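Local atomic coordinates of polyphosphate kinase (Porphyromonas gingivalis, PDB entry 2O8R), a protein that probably catalyses the reversible transfer of the terminal phosphate of ATP onto a growing chain of inorganic polyphosphate. Residues 452-457 and 486-491. The protein carries 3 engineered substitutions. Numbering follows the deposited sequence.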
loop_
_atom_site.group_PDB
_atom_site.type_symbol
_atom_site.label_atom_id
_atom_site.label_comp_id
_atom_site.label_asym_id
_atom_site.label_seq_id
_atom_site.Cartn_x
_atom_site.Cartn_y
_atom_site.Cartn_z
ATOM N N GLY A 452 -33.681 -31.731 5.504
ATOM C CA GLY A 452 -33.007 -32.353 6.633
ATOM C C GLY A 452 -31.860 -33.220 6.150
ATOM O O GLY A 452 -31.326 -34.036 6.906
ATOM N N GLU A 453 -31.485 -33.033 4.885
ATOM C CA GLU A 453 -30.432 -33.807 4.230
ATOM C C GLU A 453 -29.044 -33.442 4.756
ATOM O O GLU A 453 -28.851 -32.375 5.354
ATOM C CB GLU A 453 -30.483 -33.558 2.719
ATOM C CG GLU A 453 -30.020 -34.725 1.857
ATOM C CD GLU A 453 -31.142 -35.695 1.522
ATOM O OE1 GLU A 453 -32.247 -35.559 2.095
ATOM O OE2 GLU A 453 -30.924 -36.594 0.680
ATOM N N ARG A 454 -28.082 -34.339 4.538
ATOM C CA ARG A 454 -26.682 -34.026 4.789
ATOM C C ARG A 454 -26.267 -32.885 3.877
ATOM O O ARG A 454 -26.622 -32.875 2.692
ATOM C CB ARG A 454 -25.778 -35.239 4.528
ATOM C CG ARG A 454 -25.822 -36.359 5.566
ATOM C CD ARG A 454 -25.781 -35.847 7.004
ATOM N NE ARG A 454 -27.129 -35.695 7.553
ATOM C CZ ARG A 454 -27.406 -35.343 8.805
ATOM N NH1 ARG A 454 -26.428 -35.100 9.668
ATOM N NH2 ARG A 454 -28.670 -35.241 9.194
ATOM N N PRO A 455 -25.538 -31.902 4.432
ATOM C CA PRO A 455 -24.933 -30.871 3.602
ATOM C C PRO A 455 -23.964 -31.521 2.633
ATOM O O PRO A 455 -23.263 -32.462 2.997
ATOM C CB PRO A 455 -24.180 -29.996 4.609
ATOM C CG PRO A 455 -24.052 -30.822 5.832
ATOM C CD PRO A 455 -25.254 -31.695 5.862
ATOM N N GLN A 456 -23.955 -31.045 1.399
ATOM C CA GLN A 456 -23.067 -31.594 0.392
ATOM C C GLN A 456 -22.186 -30.452 -0.087
ATOM O O GLN A 456 -22.612 -29.294 -0.105
ATOM C CB GLN A 456 -23.896 -32.163 -0.759
ATOM C CG GLN A 456 -23.347 -33.404 -1.421
ATOM C CD GLN A 456 -24.410 -34.122 -2.240
ATOM O OE1 GLN A 456 -25.433 -34.556 -1.702
ATOM N NE2 GLN A 456 -24.175 -34.248 -3.548
ATOM N N GLY A 457 -20.951 -30.765 -0.450
ATOM C CA GLY A 457 -20.047 -29.720 -0.911
ATOM C C GLY A 457 -18.570 -30.015 -0.833
ATOM O O GLY A 457 -18.141 -31.161 -0.953
ATOM N N ILE A 486 -16.226 -34.924 6.642
ATOM C CA ILE A 486 -15.450 -33.702 6.782
ATOM C C ILE A 486 -16.327 -32.511 6.444
ATOM O O ILE A 486 -16.357 -31.526 7.187
ATOM C CB ILE A 486 -14.218 -33.660 5.851
ATOM C CG1 ILE A 486 -13.451 -34.983 5.863
ATOM C CG2 ILE A 486 -13.293 -32.509 6.249
ATOM C CD1 ILE A 486 -12.468 -35.113 6.982
ATOM N N VAL A 487 -17.047 -32.601 5.328
ATOM C CA VAL A 487 -17.791 -31.442 4.827
ATOM C C VAL A 487 -18.847 -31.066 5.847
ATOM O O VAL A 487 -19.205 -29.893 5.984
ATOM C CB VAL A 487 -18.404 -31.681 3.428
ATOM C CG1 VAL A 487 -19.638 -30.795 3.192
ATOM C CG2 VAL A 487 -17.353 -31.463 2.334
ATOM N N HIS A 488 -19.291 -32.066 6.602
ATOM C CA HIS A 488 -20.318 -31.853 7.597
ATOM C C HIS A 488 -19.697 -31.239 8.844
ATOM O O HIS A 488 -20.297 -30.390 9.511
ATOM C CB HIS A 488 -21.023 -33.171 7.940
ATOM C CG HIS A 488 -22.138 -33.005 8.920
ATOM N ND1 HIS A 488 -21.949 -33.085 10.284
ATOM C CD2 HIS A 488 -23.446 -32.714 8.737
ATOM C CE1 HIS A 488 -23.095 -32.857 10.898
ATOM N NE2 HIS A 488 -24.018 -32.624 9.982
ATOM N N ASP A 489 -18.488 -31.689 9.152
ATOM C CA ASP A 489 -17.769 -31.238 10.332
ATOM C C ASP A 489 -17.407 -29.774 10.203
ATOM O O ASP A 489 -17.582 -29.003 11.151
ATOM C CB ASP A 489 -16.517 -32.080 10.521
ATOM C CG ASP A 489 -16.802 -33.393 11.221
ATOM O OD1 ASP A 489 -17.933 -33.550 11.723
ATOM O OD2 ASP A 489 -15.893 -34.259 11.287
ATOM N N VAL A 490 -16.918 -29.409 9.018
ATOM C CA VAL A 490 -16.601 -28.030 8.694
ATOM C C VAL A 490 -17.894 -27.208 8.710
ATOM O O VAL A 490 -17.936 -26.102 9.278
ATOM C CB VAL A 490 -15.895 -27.927 7.325
ATOM C CG1 VAL A 490 -15.768 -26.481 6.884
ATOM C CG2 VAL A 490 -14.517 -28.571 7.384
ATOM N N TYR A 491 -18.943 -27.771 8.108
ATOM C CA TYR A 491 -20.271 -27.178 8.151
ATOM C C TYR A 491 -20.665 -26.814 9.578
ATOM O O TYR A 491 -21.039 -25.674 9.872
ATOM C CB TYR A 491 -21.300 -28.147 7.581
ATOM C CG TYR A 491 -22.718 -27.761 7.917
ATOM C CD1 TYR A 491 -23.371 -26.779 7.190
ATOM C CD2 TYR A 491 -23.404 -28.371 8.964
ATOM C CE1 TYR A 491 -24.658 -26.403 7.492
ATOM C CE2 TYR A 491 -24.693 -28.002 9.271
ATOM C CZ TYR A 491 -25.315 -27.015 8.527
ATOM O OH TYR A 491 -26.604 -26.626 8.819
#
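Pro455 meets the side of helix 484-497 between His488 and Tyr491, residues one helical turn apart. Its CB points toward the helix, and the next ring atom, CG, does most of the touching: CG of Pro455 lies 3.5 Å from CD2 of His488 and reaches over one face of the Tyr491 ring, 4.2 Å from the centroid and 21° off the normal, a CH-pi contact. CD of Pro455, the atom that closes the ring onto N, sits at the edge of the imidazole and in its plane, again 3.5 Å from CD2 of His488. A proline suits this place because its short, rigid ring puts a compact apolar surface with outward C-H groups against an aromatic face while restraining the loop backbone.

Both aromatic side chains leave the helix with CG anti to the backbone N, which carries the two rings out to the same loop residue. Tyr491 CD2 also lies over one face of the imidazole. Arg454 bends at chi2 and chi3, bringing its guanidinium beside the histidine, with NH1 of Arg454 3.5 Å from NE2 of His488 and the two planes 21° apart. A sulfate ion, probably from the crystallisation liquor, lies about 5 Å from the histidine side chain.

Farther along, Val487 spreads its two methyls against the backbone where the loop runs into strand 457-462. CG1 faces the backbone of Pro455 and Gly457, whereas CG2 of Val487 packs against O of Gly457 at 3.4 Å. Branching at CB lets one small residue cover this backbone, and Gly457, with no side chain, lets Val487 lie against it. Leu446 and Ala459 extend the apolar packing onto the sheet. The arrangement is a beta-hairpin connection, between antiparallel strands 442-447 and 457-462, packed on a helix that flanks the mixed sheet of the PLD-like C-terminal domain 1 of PPK1.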